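Formate dehydrogenase subunit beta (Desulfovibrio gigas, PDB 1H0H) carries three [4Fe-4S] clusters and serves as the electron-transfer unit of a periplasmic formate dehydrogenase that reversibly oxidises formate to carbon dioxide. Local coordinates at residues B[141-145]-B[146-150]; B[202-205]-B[206-209]. All blocks are in the same frame, centred on the assembly; numbering follows the deposited sequence.

Interaction 1: residues B[141-145]-B[146-150]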
ATOM      1  N   ILE B 141      -0.665 -35.296  -0.778  1.00 16.52           N
ATOM      2  CA  ILE B 141      -1.474 -36.460  -0.505  1.00 16.27           C
ATOM      3  C   ILE B 141      -2.246 -36.376   0.824  1.00 15.79           C
ATOM      4  O   ILE B 141      -3.417 -36.757   0.885  1.00 15.19           O
ATOM      5  CB  ILE B 141      -0.626 -37.770  -0.628  1.00 17.58           C
ATOM      6  CG1 ILE B 141      -1.522 -39.015  -0.540  1.00 19.37           C
ATOM      7  CG2 ILE B 141       0.411 -37.831   0.438  1.00 16.22           C
ATOM      8  CD1 ILE B 141      -2.593 -39.064  -1.581  1.00 20.44           C
ATOM      9  N   ASP B 142      -1.601 -35.888   1.882  1.00 16.01           N
ATOM     10  CA  ASP B 142      -2.275 -35.737   3.157  1.00 16.53           C
ATOM     11  C   ASP B 142      -3.454 -34.768   3.143  1.00 15.97           C
ATOM     12  O   ASP B 142      -4.498 -35.051   3.751  1.00 15.75           O
ATOM     13  CB  ASP B 142      -1.307 -35.337   4.274  1.00 17.95           C
ATOM     14  CG  ASP B 142      -0.514 -34.098   3.951  1.00 18.28           C
ATOM     15  OD1 ASP B 142      -0.285 -33.781   2.743  1.00 20.38           O
ATOM     16  OD2 ASP B 142      -0.035 -33.389   4.859  1.00 18.65           O
ATOM     17  N   ARG B 143      -3.297 -33.633   2.472  1.00 15.55           N
ATOM     18  CA  ARG B 143      -4.397 -32.680   2.365  1.00 15.64           C
ATOM     19  C   ARG B 143      -5.566 -33.244   1.548  1.00 14.21           C
ATOM     20  O   ARG B 143      -6.721 -33.108   1.945  1.00 14.64           O
ATOM     21  CB  ARG B 143      -3.918 -31.388   1.684  1.00 15.37           C
ATOM     22  CG  ARG B 143      -2.914 -30.589   2.500  1.00 15.26           C
ATOM     23  CD  ARG B 143      -2.389 -29.336   1.797  1.00 16.12           C
ATOM     24  NE  ARG B 143      -3.412 -28.309   1.707  1.00 15.14           N
ATOM     25  CZ  ARG B 143      -3.668 -27.411   2.667  1.00 15.87           C
ATOM     26  NH1 ARG B 143      -2.979 -27.400   3.802  1.00 13.83           N
ATOM     27  NH2 ARG B 143      -4.617 -26.498   2.485  1.00 16.51           N
ATOM     28  N   ILE B 144      -5.259 -33.893   0.424  1.00 15.28           N
ATOM     29  CA  ILE B 144      -6.309 -34.314  -0.493  1.00 14.97           C
ATOM     30  C   ILE B 144      -7.110 -35.530  -0.034  1.00 15.03           C
ATOM     31  O   ILE B 144      -8.178 -35.826  -0.567  1.00 14.32           O
ATOM     32  CB  ILE B 144      -5.793 -34.471  -1.951  1.00 16.52           C
ATOM     33  CG1 ILE B 144      -4.781 -35.610  -2.110  1.00 16.70           C
ATOM     34  CG2 ILE B 144      -5.220 -33.194  -2.457  1.00 16.51           C
ATOM     35  CD1 ILE B 144      -4.403 -35.795  -3.604  1.00 16.46           C
ATOM     36  N   THR B 145      -6.595 -36.223   0.968  1.00 14.57           N
ATOM     37  CA  THR B 145      -7.307 -37.348   1.525  1.00 15.14           C
ATOM     38  C   THR B 145      -7.896 -36.917   2.847  1.00 15.64           C
ATOM     39  O   THR B 145      -8.452 -37.736   3.563  1.00 16.20           O
ATOM     40  CB  THR B 145      -6.367 -38.558   1.717  1.00 14.87           C
ATOM     41  OG1 THR B 145      -5.236 -38.156   2.503  1.00 16.32           O
ATOM     42  CG2 THR B 145      -5.749 -38.961   0.408  1.00 15.58           C
ATOM     43  N   ASN B 146      -7.800 -35.628   3.161  1.00 15.91           N
ATOM     44  CA  ASN B 146      -8.363 -35.096   4.409  1.00 16.90           C
ATOM     45  C   ASN B 146      -9.262 -33.877   4.175  1.00 17.67           C
ATOM     46  O   ASN B 146      -9.339 -32.984   5.020  1.00 17.27           O
ATOM     47  CB  ASN B 146      -7.267 -34.762   5.437  1.00 16.85           C
ATOM     48  CG  ASN B 146      -6.755 -35.991   6.162  1.00 18.12           C
ATOM     49  OD1 ASN B 146      -7.428 -36.528   7.041  1.00 19.49           O
ATOM     50  ND2 ASN B 146      -5.565 -36.459   5.782  1.00 17.19           N
ATOM     51  N   GLY B 147      -9.930 -33.850   3.022  1.00 17.32           N
ATOM     52  CA  GLY B 147     -10.886 -32.809   2.705  1.00 17.73           C
ATOM     53  C   GLY B 147     -10.353 -31.451   2.284  1.00 17.08           C
ATOM     54  O   GLY B 147     -11.116 -30.496   2.246  1.00 18.33           O
ATOM     55  N   LEU B 148      -9.067 -31.355   1.966  1.00 17.68           N
ATOM     56  CA  LEU B 148      -8.486 -30.092   1.536  1.00 18.30           C
ATOM     57  C   LEU B 148      -7.951 -30.221   0.116  1.00 17.12           C
ATOM     58  O   LEU B 148      -7.808 -31.313  -0.394  1.00 18.22           O
ATOM     59  CB  LEU B 148      -7.343 -29.689   2.468  1.00 18.75           C
ATOM     60  CG  LEU B 148      -7.721 -29.439   3.924  1.00 19.28           C
ATOM     61  CD1 LEU B 148      -6.462 -29.362   4.792  1.00 19.82           C
ATOM     62  CD2 LEU B 148      -8.515 -28.133   4.020  1.00 19.95           C
ATOM     63  N   ARG B 149      -7.660 -29.097  -0.516  1.00 17.30           N
ATOM     64  CA  ARG B 149      -7.026 -29.092  -1.835  1.00 16.08           C
ATOM     65  C   ARG B 149      -5.512 -28.943  -1.660  1.00 15.22           C
ATOM     66  O   ARG B 149      -5.049 -28.623  -0.576  1.00 16.78           O
ATOM     67  CB  ARG B 149      -7.556 -27.928  -2.660  0.50 17.26           C
ATOM     68  CG  ARG B 149      -9.030 -28.029  -3.019  0.50 20.25           C
ATOM     69  CD  ARG B 149      -9.630 -26.701  -3.429  0.50 21.93           C
ATOM     70  NE  ARG B 149      -9.667 -25.770  -2.299  0.50 23.79           N
ATOM     71  CZ  ARG B 149      -9.454 -24.462  -2.391  0.50 24.74           C
ATOM     72  NH1 ARG B 149      -9.201 -23.903  -3.568  0.50 25.46           N
ATOM     73  NH2 ARG B 149      -9.506 -23.703  -1.299  0.50 25.11           N
ATOM     74  N   PRO B 150      -4.722 -29.188  -2.692  1.00 14.56           N
ATOM     75  CA  PRO B 150      -3.279 -28.962  -2.583  1.00 14.78           C
ATOM     76  C   PRO B 150      -2.918 -27.544  -2.164  1.00 14.40           C
ATOM     77  O   PRO B 150      -3.652 -26.611  -2.484  1.00 15.79           O
ATOM     78  CB  PRO B 150      -2.770 -29.263  -3.989  1.00 15.74           C
ATOM     79  CG  PRO B 150      -3.742 -30.334  -4.464  1.00 14.19           C
ATOM     80  CD  PRO B 150      -5.091 -29.841  -3.964  1.00 15.26           C
TER
HETATM   81  O   HOH W   1      -7.240 -26.424   0.633  1.00 22.03           O
HETATM   82  O   HOH W   2     -10.507 -35.693   1.287  1.00 28.58           O

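Interaction 2: residues B[202-205]-B[206-209]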
ATOM      1  N   ALA B 202       0.262 -20.811 -24.150  1.00 16.27           N
ATOM      2  CA  ALA B 202      -0.274 -20.013 -25.234  1.00 15.94           C
ATOM      3  C   ALA B 202       0.638 -20.027 -26.463  1.00 15.37           C
ATOM      4  O   ALA B 202       0.268 -19.538 -27.506  1.00 15.98           O
ATOM      5  CB  ALA B 202      -0.526 -18.577 -24.764  1.00 15.73           C
ATOM      6  N   HIS B 203       1.832 -20.581 -26.306  1.00 16.01           N
ATOM      7  CA  HIS B 203       2.811 -20.640 -27.378  1.00 15.87           C
ATOM      8  C   HIS B 203       3.589 -21.933 -27.236  1.00 15.07           C
ATOM      9  O   HIS B 203       3.361 -22.695 -26.306  1.00 13.95           O
ATOM     10  CB  HIS B 203       3.793 -19.458 -27.270  1.00 16.30           C
ATOM     11  CG  HIS B 203       3.125 -18.153 -27.004  1.00 17.08           C
ATOM     12  ND1 HIS B 203       2.749 -17.293 -28.008  1.00 18.91           N
ATOM     13  CD2 HIS B 203       2.731 -17.577 -25.844  1.00 17.53           C
ATOM     14  CE1 HIS B 203       2.164 -16.233 -27.480  1.00 19.83           C
ATOM     15  NE2 HIS B 203       2.145 -16.381 -26.168  1.00 18.84           N
ATOM     16  N   ASN B 204       4.506 -22.170 -28.161  1.00 14.94           N
ATOM     17  CA  ASN B 204       5.397 -23.314 -28.086  1.00 15.69           C
ATOM     18  C   ASN B 204       5.850 -23.576 -26.639  1.00 15.59           C
ATOM     19  O   ASN B 204       6.466 -22.711 -26.017  1.00 15.11           O
ATOM     20  CB  ASN B 204       6.611 -23.020 -28.951  1.00 16.76           C
ATOM     21  CG  ASN B 204       7.686 -24.075 -28.834  1.00 17.52           C
ATOM     22  OD1 ASN B 204       7.463 -25.142 -28.273  1.00 16.53           O
ATOM     23  ND2 ASN B 204       8.878 -23.771 -29.384  1.00 17.95           N
ATOM     24  N   PRO B 205       5.472 -24.735 -26.097  1.00 15.19           N
ATOM     25  CA  PRO B 205       5.839 -25.176 -24.741  1.00 15.92           C
ATOM     26  C   PRO B 205       7.297 -24.962 -24.339  1.00 15.17           C
ATOM     27  O   PRO B 205       7.594 -24.604 -23.183  1.00 14.25           O
ATOM     28  CB  PRO B 205       5.523 -26.681 -24.782  1.00 16.92           C
ATOM     29  CG  PRO B 205       4.360 -26.786 -25.680  1.00 16.69           C
ATOM     30  CD  PRO B 205       4.553 -25.693 -26.744  1.00 17.20           C
ATOM     31  N   LYS B 206       8.194 -25.146 -25.299  1.00 14.28           N
ATOM     32  CA  LYS B 206       9.618 -25.004 -25.065  1.00 14.49           C
ATOM     33  C   LYS B 206      10.044 -23.546 -24.806  1.00 14.49           C
ATOM     34  O   LYS B 206      11.162 -23.278 -24.358  1.00 16.78           O
ATOM     35  CB  LYS B 206      10.405 -25.680 -26.197  1.00 16.58           C
ATOM     36  CG  LYS B 206      10.371 -27.223 -26.111  1.00 16.79           C
ATOM     37  CD  LYS B 206      11.084 -27.879 -27.296  1.00 19.69           C
ATOM     38  CE  LYS B 206      11.101 -29.391 -27.194  1.00 20.39           C
ATOM     39  NZ  LYS B 206       9.765 -29.969 -26.813  1.00 21.30           N
ATOM     40  N   LEU B 207       9.158 -22.608 -25.083  1.00 14.67           N
ATOM     41  CA  LEU B 207       9.421 -21.205 -24.760  1.00 14.33           C
ATOM     42  C   LEU B 207       9.143 -20.990 -23.273  1.00 14.46           C
ATOM     43  O   LEU B 207       9.631 -20.031 -22.668  1.00 15.35           O
ATOM     44  CB  LEU B 207       8.544 -20.276 -25.594  1.00 13.90           C
ATOM     45  CG  LEU B 207       8.877 -20.292 -27.077  1.00 14.30           C
ATOM     46  CD1 LEU B 207       7.890 -19.485 -27.855  1.00 14.66           C
ATOM     47  CD2 LEU B 207      10.282 -19.774 -27.269  1.00 14.70           C
ATOM     48  N   TYR B 208       8.376 -21.890 -22.680  1.00 14.95           N
ATOM     49  CA  TYR B 208       8.117 -21.818 -21.235  1.00 14.86           C
ATOM     50  C   TYR B 208       9.159 -22.600 -20.450  1.00 16.78           C
ATOM     51  O   TYR B 208       9.650 -22.145 -19.408  1.00 18.35           O
ATOM     52  CB  TYR B 208       6.735 -22.365 -20.879  1.00 14.63           C
ATOM     53  CG  TYR B 208       5.570 -21.531 -21.367  1.00 15.40           C
ATOM     54  CD1 TYR B 208       5.227 -21.491 -22.722  1.00 14.67           C
ATOM     55  CD2 TYR B 208       4.798 -20.805 -20.471  1.00 15.83           C
ATOM     56  CE1 TYR B 208       4.156 -20.726 -23.168  1.00 15.73           C
ATOM     57  CE2 TYR B 208       3.703 -20.052 -20.905  1.00 16.22           C
ATOM     58  CZ  TYR B 208       3.388 -20.009 -22.248  1.00 14.94           C
ATOM     59  OH  TYR B 208       2.309 -19.241 -22.672  1.00 14.73           O
ATOM     60  N   HIS B 209       9.496 -23.783 -20.944  1.00 16.00           N
ATOM     61  CA  HIS B 209      10.460 -24.635 -20.255  1.00 16.52           C
ATOM     62  C   HIS B 209      10.878 -25.738 -21.198  1.00 16.34           C
ATOM     63  O   HIS B 209      10.042 -26.278 -21.935  1.00 14.49           O
ATOM     64  CB  HIS B 209       9.835 -25.228 -18.988  1.00 16.97           C
ATOM     65  CG  HIS B 209      10.744 -26.132 -18.227  1.00 17.31           C
ATOM     66  ND1 HIS B 209      12.066 -25.828 -17.995  1.00 17.53           N
ATOM     67  CD2 HIS B 209      10.523 -27.338 -17.644  1.00 17.30           C
ATOM     68  CE1 HIS B 209      12.618 -26.796 -17.284  1.00 18.72           C
ATOM     69  NE2 HIS B 209      11.706 -27.730 -17.067  1.00 16.95           N
TER

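Interaction 1: residues B[141-145]-B[146-150]
R143 and N146 tie the end of the short helix 141-144 to the turn that follows it. This turn belongs to a ferredoxin-type [4Fe-4S] binding segment and leads to P150, which touches a cluster. Two backbone bonds close the turn. N146 N and L148 N both donate to R143 O, at 3.0 and 2.9 Å, and reach it from opposite faces of its carbonyl plane. G147, with positive phi, lies between the two donors, and a water links its N to I144 O.

Across the turn, two side chains also bond to backbone oxygens. N146 ND2 gives a nearly straight bond to D142 O (2.7 Å, 168°), in the plane of both the amide and the carbonyl. The same ND2 also bonds the backbone of the other subunit. R143 bends at chi3 (71°), which turns NE back to R149 O, 2.8 Å away in the guanidinium plane. Beyond the turn, R143 NH2 forms a salt bridge with an acidic side chain of the other subunit.

Among the apolar contacts, I144 CG2 packs on P150 CD at 3.7 Å, and both residues lean on F163 of strand 161-163. Over one face of the R143 guanidinium sits L148 CD1, 4.0 Å above its centre.

Interaction 2: residues B[202-205]-B[206-209]
Y208 reaches back along the chain, and its OH accepts a bond from A202 N (3.0 Å, 164°). The hydroxyl also lies 3.6 Å from H203 CD2, near the plane and at the edge of the imidazole. The two side chains cross at about a right angle. At the Y208 ring edge, CD1 faces N204 O in the ring plane, 3.7 Å away.

Residues 204-209 form a compact turn, in which 206-208 have helical backbone angles. L207 N bonds N204 O at 2.9 Å. P205 O takes two donors: Y208 N from above its carbonyl plane, and H209 N, 3.1 Å away, within that plane. With CG anti to the backbone N (chi1 174°), N204 brings OD1 to K206 N at 3.1 Å, which makes an Asx turn at the start. N204 CB packs on L207 CD1 at 3.9 Å.

Further out, H203 O bonds T201 OG1, and the H203 ring meets Y184 with the planes nearly perpendicular. H55 and Q57 of strand 51-59 bond Y208 O and L207 O. The turn leaves strand 197-201 and lies against the neighbouring strands 51-59 and 62-70, where L207 and Y208 pack on L66.

Interactions 1 and 2 come in series along the chain and lie on opposite sides of its centre. Their own centres are 30 Å apart, and their nearest atoms are about 19 Å apart, so they do not touch. Interaction 1 spans helix 141-144 and the loop that leads to helix 151-155. Interaction 2 follows strand 197-201. A mixed four-stranded sheet connects their surroundings: strand 161-163, which packs on interaction 1, and strand 197-201 flank strand 2-7. The local roles differ. The 141-150 segment contacts a cluster through P150 and meets the other subunit. The turn 202-209 touches no other chain of the assembly and packs within its own subunit, on strands 51-59 and 62-70.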